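Local atomic coordinates of peptide ABC transporter, peptide-binding protein (Enterococcus faecalis, PDB entry 3O6P), a protein that probably binds peptides outside the cell for import by an ABC transporter, the chain here being one piece of the longer solute-binding protein. Residues 20-25 against 88-93; 53-58 against 165-170. All coordinates share one frame; numbering follows the deposited sequence.

Contact 1: residues 20-25 against 88-93; sequences FRNANL and EKAKKE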
loop_
_atom_site.group_PDB
_atom_site.type_symbol
_atom_site.label_atom_id
_atom_site.label_comp_id
_atom_site.label_asym_id
_atom_site.label_seq_id
_atom_site.Cartn_x
_atom_site.Cartn_y
_atom_site.Cartn_z
ATOM N N PHE A 20 -3.535 -12.745 -3.907
ATOM C CA PHE A 20 -2.797 -11.522 -3.577
ATOM C C PHE A 20 -1.315 -11.730 -3.329
ATOM O O PHE A 20 -0.580 -10.749 -3.249
ATOM C CB PHE A 20 -3.465 -10.791 -2.413
ATOM C CG PHE A 20 -4.908 -10.511 -2.671
ATOM C CD1 PHE A 20 -5.279 -9.657 -3.715
ATOM C CD2 PHE A 20 -5.901 -11.151 -1.930
ATOM C CE1 PHE A 20 -6.649 -9.402 -3.985
ATOM C CE2 PHE A 20 -7.261 -10.899 -2.164
ATOM C CZ PHE A 20 -7.641 -10.051 -3.211
ATOM N N ARG A 21 -0.867 -12.982 -3.241
ATOM C CA ARG A 21 0.583 -13.249 -3.199
ATOM C C ARG A 21 1.230 -13.099 -4.573
ATOM O O ARG A 21 2.453 -13.190 -4.710
ATOM C CB ARG A 21 0.889 -14.624 -2.603
ATOM C CG ARG A 21 0.750 -14.641 -1.083
ATOM C CD ARG A 21 0.791 -16.047 -0.546
ATOM N NE ARG A 21 2.151 -16.504 -0.326
ATOM C CZ ARG A 21 2.679 -16.755 0.868
ATOM N NH1 ARG A 21 1.960 -16.592 1.970
ATOM N NH2 ARG A 21 3.929 -17.181 0.955
ATOM N N ASN A 22 0.412 -12.879 -5.599
ATOM C CA ASN A 22 0.943 -12.660 -6.922
ATOM C C ASN A 22 1.208 -11.166 -7.164
ATOM O O ASN A 22 0.282 -10.350 -7.123
ATOM C CB ASN A 22 -0.034 -13.210 -7.972
ATOM C CG ASN A 22 0.492 -13.032 -9.374
ATOM O OD1 ASN A 22 0.408 -11.934 -9.950
ATOM N ND2 ASN A 22 1.060 -14.100 -9.938
ATOM N N ALA A 23 2.466 -10.813 -7.397
ATOM C CA ALA A 23 2.848 -9.397 -7.542
ATOM C C ALA A 23 2.183 -8.739 -8.729
ATOM O O ALA A 23 1.816 -7.569 -8.655
ATOM C CB ALA A 23 4.385 -9.266 -7.626
ATOM N N ASN A 24 1.996 -9.479 -9.821
ATOM C CA ASN A 24 1.287 -8.898 -10.966
ATOM C C ASN A 24 -0.170 -8.520 -10.678
ATOM O O ASN A 24 -0.652 -7.498 -11.186
ATOM C CB ASN A 24 1.388 -9.792 -12.187
ATOM C CG ASN A 24 2.793 -9.778 -12.768
ATOM O OD1 ASN A 24 3.414 -8.712 -12.874
ATOM N ND2 ASN A 24 3.313 -10.952 -13.124
ATOM N N LEU A 25 -0.861 -9.316 -9.865
ATOM C CA LEU A 25 -2.208 -8.926 -9.437
ATOM C C LEU A 25 -2.186 -7.675 -8.571
ATOM O O LEU A 25 -3.012 -6.768 -8.764
ATOM C CB LEU A 25 -2.959 -10.074 -8.733
ATOM C CG LEU A 25 -4.317 -9.703 -8.103
ATOM C CD1 LEU A 25 -5.304 -9.161 -9.165
ATOM C CD2 LEU A 25 -4.919 -10.906 -7.349
ATOM N N GLU A 88 -3.895 -10.075 -16.890
ATOM C CA GLU A 88 -3.688 -11.239 -17.753
ATOM C C GLU A 88 -2.494 -12.096 -17.319
ATOM O O GLU A 88 -2.564 -13.343 -17.344
ATOM C CB GLU A 88 -3.531 -10.828 -19.217
ATOM C CG GLU A 88 -4.810 -10.324 -19.848
ATOM C CD GLU A 88 -5.997 -11.283 -19.728
ATOM O OE1 GLU A 88 -5.836 -12.511 -19.950
ATOM O OE2 GLU A 88 -7.106 -10.791 -19.423
ATOM N N LYS A 89 -1.402 -11.444 -16.930
ATOM C CA LYS A 89 -0.216 -12.167 -16.439
ATOM C C LYS A 89 -0.572 -12.912 -15.162
ATOM O O LYS A 89 -0.185 -14.092 -15.014
ATOM C CB LYS A 89 0.976 -11.242 -16.142
ATOM C CG LYS A 89 1.622 -10.566 -17.318
ATOM C CD LYS A 89 2.739 -9.636 -16.797
ATOM C CE LYS A 89 3.293 -8.705 -17.874
ATOM N NZ LYS A 89 4.402 -7.921 -17.266
ATOM N N ALA A 90 -1.259 -12.228 -14.228
ATOM C CA ALA A 90 -1.645 -12.867 -12.959
ATOM C C ALA A 90 -2.525 -14.107 -13.164
ATOM O O ALA A 90 -2.303 -15.145 -12.507
ATOM C CB ALA A 90 -2.329 -11.876 -11.987
ATOM N N LYS A 91 -3.506 -13.999 -14.064
ATOM C CA LYS A 91 -4.377 -15.139 -14.391
ATOM C C LYS A 91 -3.581 -16.359 -14.851
ATOM O O LYS A 91 -3.874 -17.499 -14.456
ATOM C CB LYS A 91 -5.431 -14.756 -15.447
ATOM C CG LYS A 91 -6.575 -13.916 -14.831
ATOM C CD LYS A 91 -7.736 -13.709 -15.741
ATOM C CE LYS A 91 -7.338 -12.985 -16.994
ATOM N NZ LYS A 91 -8.399 -13.094 -18.070
ATOM N N LYS A 92 -2.573 -16.134 -15.681
ATOM C CA LYS A 92 -1.769 -17.240 -16.179
ATOM C C LYS A 92 -0.929 -17.839 -15.055
ATOM O O LYS A 92 -0.915 -19.059 -14.853
ATOM C CB LYS A 92 -0.905 -16.783 -17.353
ATOM C CG LYS A 92 -1.737 -16.323 -18.509
ATOM C CD LYS A 92 -1.031 -16.499 -19.807
ATOM C CE LYS A 92 -1.933 -16.068 -20.952
ATOM N NZ LYS A 92 -2.000 -14.579 -21.089
ATOM N N GLU A 93 -0.281 -16.976 -14.284
ATOM C CA GLU A 93 0.608 -17.428 -13.216
ATOM C C GLU A 93 -0.148 -18.164 -12.126
ATOM O O GLU A 93 0.328 -19.193 -11.622
ATOM C CB GLU A 93 1.369 -16.237 -12.628
ATOM C CG GLU A 93 2.369 -15.653 -13.670
ATOM C CD GLU A 93 3.022 -14.338 -13.267
ATOM O OE1 GLU A 93 2.526 -13.644 -12.362
ATOM O OE2 GLU A 93 4.071 -14.008 -13.889
HETATM O O HOH W 1 3.785 -12.090 -10.295
HETATM O O HOH W 2 5.124 -8.360 -14.858
#
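Asn22 and Asn24 both hand a side-chain N-H to the carboxylate of Glu93, joining the N-cap and first turn of helix 23-31 to the flank of helix 80-94. Asn22 is the N-cap residue: its OD1 accepts from Leu25 N at 2.9 Å, in the amide plane and on a lone pair, while ND2 of the same amide turns outward to Glu93 OE1 at 2.9 Å. One flat group therefore closes the helix start and grips the neighbouring helix at once. The tightly packed part lies beneath this amide, where the methyl of Ala90 fits against the capped turn. Ala90 CB is 3.4 Å from Asn22 OD1 and 3.8 Å from Leu25 CB, so the small residue lets the two backbones come close, with the CA atoms of Leu25 and Ala90 5.3 Å apart. Leu25 continues inward onto Trp87 and Leu99.

Toward solvent the contact becomes polar and looser. Asn24, with CG beside its own backbone N and anti to the carbonyl carbon (chi1 -71°), carries its amide over CB and CD of Lys89. The extended lysine chain runs on past it, and a water bridges Lys89 NZ to Asn24 OD1. A second water links Asn24 N to Glu93 OE1. Glu93, its chain extended beyond CG, lies exposed, and several donors on OE1 would probably favour its charged form. The two amides do not compete for this oxygen: Asn22 ND2 meets it on the anti side, Asn24 ND2 on the syn side at 2.9 Å, from opposite faces of the carboxylate plane, with N-H...O angles of 164° and 152°.

Contact 2: residues 53-58 against 165-170; sequences LVPADM and SSFLDL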
loop_
_atom_site.group_PDB
_atom_site.type_symbol
_atom_site.label_atom_id
_atom_site.label_comp_id
_atom_site.label_asym_id
_atom_site.label_seq_id
_atom_site.Cartn_x
_atom_site.Cartn_y
_atom_site.Cartn_z
ATOM N N LEU A 53 4.928 4.835 -0.159
ATOM C CA LEU A 53 4.453 4.540 1.177
ATOM C C LEU A 53 4.858 5.651 2.130
ATOM O O LEU A 53 4.017 6.207 2.841
ATOM C CB LEU A 53 5.004 3.189 1.649
ATOM C CG LEU A 53 4.714 2.855 3.113
ATOM C CD1 LEU A 53 3.192 2.786 3.364
ATOM C CD2 LEU A 53 5.393 1.549 3.550
ATOM N N VAL A 54 6.139 5.969 2.174
ATOM C CA VAL A 54 6.586 7.033 3.102
ATOM C C VAL A 54 6.114 8.375 2.521
ATOM O O VAL A 54 6.336 8.633 1.327
ATOM C CB VAL A 54 8.125 7.016 3.218
ATOM C CG1 VAL A 54 8.637 8.236 3.998
ATOM C CG2 VAL A 54 8.591 5.727 3.899
ATOM N N PRO A 55 5.446 9.224 3.335
ATOM C CA PRO A 55 4.999 10.534 2.812
ATOM C C PRO A 55 6.131 11.397 2.288
ATOM O O PRO A 55 7.253 11.333 2.798
ATOM C CB PRO A 55 4.389 11.213 4.043
ATOM C CG PRO A 55 3.917 10.084 4.853
ATOM C CD PRO A 55 4.932 8.999 4.695
ATOM N N ALA A 56 5.811 12.199 1.279
ATOM C CA ALA A 56 6.692 13.238 0.745
ATOM C C ALA A 56 6.754 14.436 1.681
ATOM O O ALA A 56 5.829 14.674 2.450
ATOM C CB ALA A 56 6.195 13.680 -0.629
ATOM N N ASP A 57 7.838 15.201 1.581
ATOM C CA ASP A 57 8.047 16.422 2.379
ATOM C C ASP A 57 8.051 16.137 3.865
ATOM O O ASP A 57 7.618 16.977 4.655
ATOM C CB ASP A 57 6.991 17.496 2.077
ATOM C CG ASP A 57 6.950 17.888 0.622
ATOM O OD1 ASP A 57 8.021 17.963 -0.012
ATOM O OD2 ASP A 57 5.833 18.126 0.108
HETATM N N MSE A 58 8.547 14.966 4.255
HETATM C CA MSE A 58 8.571 14.610 5.674
HETATM C C MSE A 58 9.972 14.390 6.229
HETATM O O MSE A 58 10.315 14.937 7.283
HETATM C CB MSE A 58 7.711 13.372 5.938
HETATM C CG MSE A 58 7.644 13.033 7.408
HETATM SE SE MSE A 58 6.833 11.308 7.719
HETATM C CE MSE A 58 8.262 10.142 7.096
ATOM N N SER A 165 11.115 5.096 8.889
ATOM C CA SER A 165 10.952 3.765 9.464
ATOM C C SER A 165 9.597 3.612 10.157
ATOM O O SER A 165 9.126 2.493 10.303
ATOM C CB SER A 165 12.066 3.457 10.463
ATOM O OG SER A 165 11.964 4.302 11.590
ATOM N N SER A 166 8.992 4.720 10.590
ATOM C CA SER A 166 7.667 4.676 11.215
ATOM C C SER A 166 6.686 3.982 10.276
ATOM O O SER A 166 5.830 3.221 10.718
ATOM C CB SER A 166 7.183 6.082 11.530
ATOM O OG SER A 166 5.927 6.062 12.172
ATOM N N PHE A 167 6.815 4.251 8.979
ATOM C CA PHE A 167 5.956 3.615 7.975
ATOM C C PHE A 167 6.481 2.260 7.531
ATOM O O PHE A 167 5.717 1.297 7.397
ATOM C CB PHE A 167 5.827 4.530 6.759
ATOM C CG PHE A 167 5.034 5.767 7.046
ATOM C CD1 PHE A 167 3.670 5.829 6.715
ATOM C CD2 PHE A 167 5.635 6.868 7.690
ATOM C CE1 PHE A 167 2.930 6.954 7.013
ATOM C CE2 PHE A 167 4.901 8.011 7.965
ATOM C CZ PHE A 167 3.529 8.045 7.639
ATOM N N LEU A 168 7.789 2.195 7.287
ATOM C CA LEU A 168 8.367 1.004 6.695
ATOM C C LEU A 168 8.316 -0.189 7.666
ATOM O O LEU A 168 8.049 -1.314 7.243
ATOM C CB LEU A 168 9.793 1.271 6.222
ATOM C CG LEU A 168 9.910 2.375 5.164
ATOM C CD1 LEU A 168 11.372 2.842 5.073
ATOM C CD2 LEU A 168 9.421 1.864 3.780
ATOM N N ASP A 169 8.508 0.071 8.956
ATOM C CA ASP A 169 8.500 -1.011 9.945
ATOM C C ASP A 169 7.185 -1.809 9.954
ATOM O O ASP A 169 7.171 -2.989 10.303
ATOM C CB ASP A 169 8.750 -0.482 11.371
ATOM C CG ASP A 169 10.200 -0.069 11.615
ATOM O OD1 ASP A 169 11.093 -0.411 10.788
ATOM O OD2 ASP A 169 10.438 0.595 12.666
ATOM N N LEU A 170 6.087 -1.161 9.566
ATOM C CA LEU A 170 4.780 -1.777 9.611
ATOM C C LEU A 170 4.712 -3.018 8.758
ATOM O O LEU A 170 3.862 -3.876 9.032
ATOM C CB LEU A 170 3.707 -0.797 9.107
ATOM C CG LEU A 170 3.645 0.572 9.805
ATOM C CD1 LEU A 170 2.614 1.460 9.079
ATOM C CD2 LEU A 170 3.300 0.468 11.291
#
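Pro55 stands upright over one face of the Phe167 ring, turning its CD-CG edge down onto it, the two side chains approaching from opposite directions. Pro55 CD stands 3.4 Å from the ring centroid and only 15° off the normal, a CH-pi contact almost directly above the centre; CG of the proline leans out toward the far end of the ring, 3.5 Å from Phe167 CZ. Phe167 reaches this position because its CG is anti to the carbonyl carbon (chi1 -69°), which sends the ring away from the helix backbone and in among the residues of 53-58. Met58, present as selenomethionine, adds a Met-aromatic contact: SE approaches obliquely, 3.8 Å from Phe167 CE2. Its chain is extended as far as the selenium and bends there, so that the terminal CE also comes near CE2.

Nearer the helix, aliphatic branches take over. Val54 crosses Leu168 at about a right angle and touches it with one branch, CG2, which lies 3.8 Å from Leu168 CG and also faces CB of Phe167. Leu53 slants across both helix residues; its CD2 meets Leu168 CD2 at 4.0 Å, while CG packs against Phe167 CB. The interface is thus apolar, and backbone groups of 53-58 find polar partners elsewhere: Glu213 of helix 202-218 accepts from the N-H groups of Leu53 and Val54, and Leu53 O pairs with Thr6 OG1. Trp157, from strand 152-158, meets the Phe167 ring edge-to-face, and Thr6 of strand 5-11 touches both Phe167 and Pro55. Leu168 extends the packing to Met209 of helix 202-218 and Val191 of helix 185-195, leaving this buried contact between central strands and those two helices.

In the fold
Contacts 1 and 2 occupy opposite sides of the chain's centre, their own centres 27 Å apart and their nearest atoms about 15 Å apart, and they do not touch. Their segments alternate along the sequence, and all four fall within the family 5 solute-binding region. Contact 1 is peripheral, about 17 Å from the chain centre, and joins two helices largely through polar groups; contact 2, about 11 Å from it, is buried and apolar, joining a loop to a short helix. The sodium ion, at Gln123, Leu126 and Val129, is about 11 Å from the side chain of Leu25 in contact 1, so that contact takes no part in binding it.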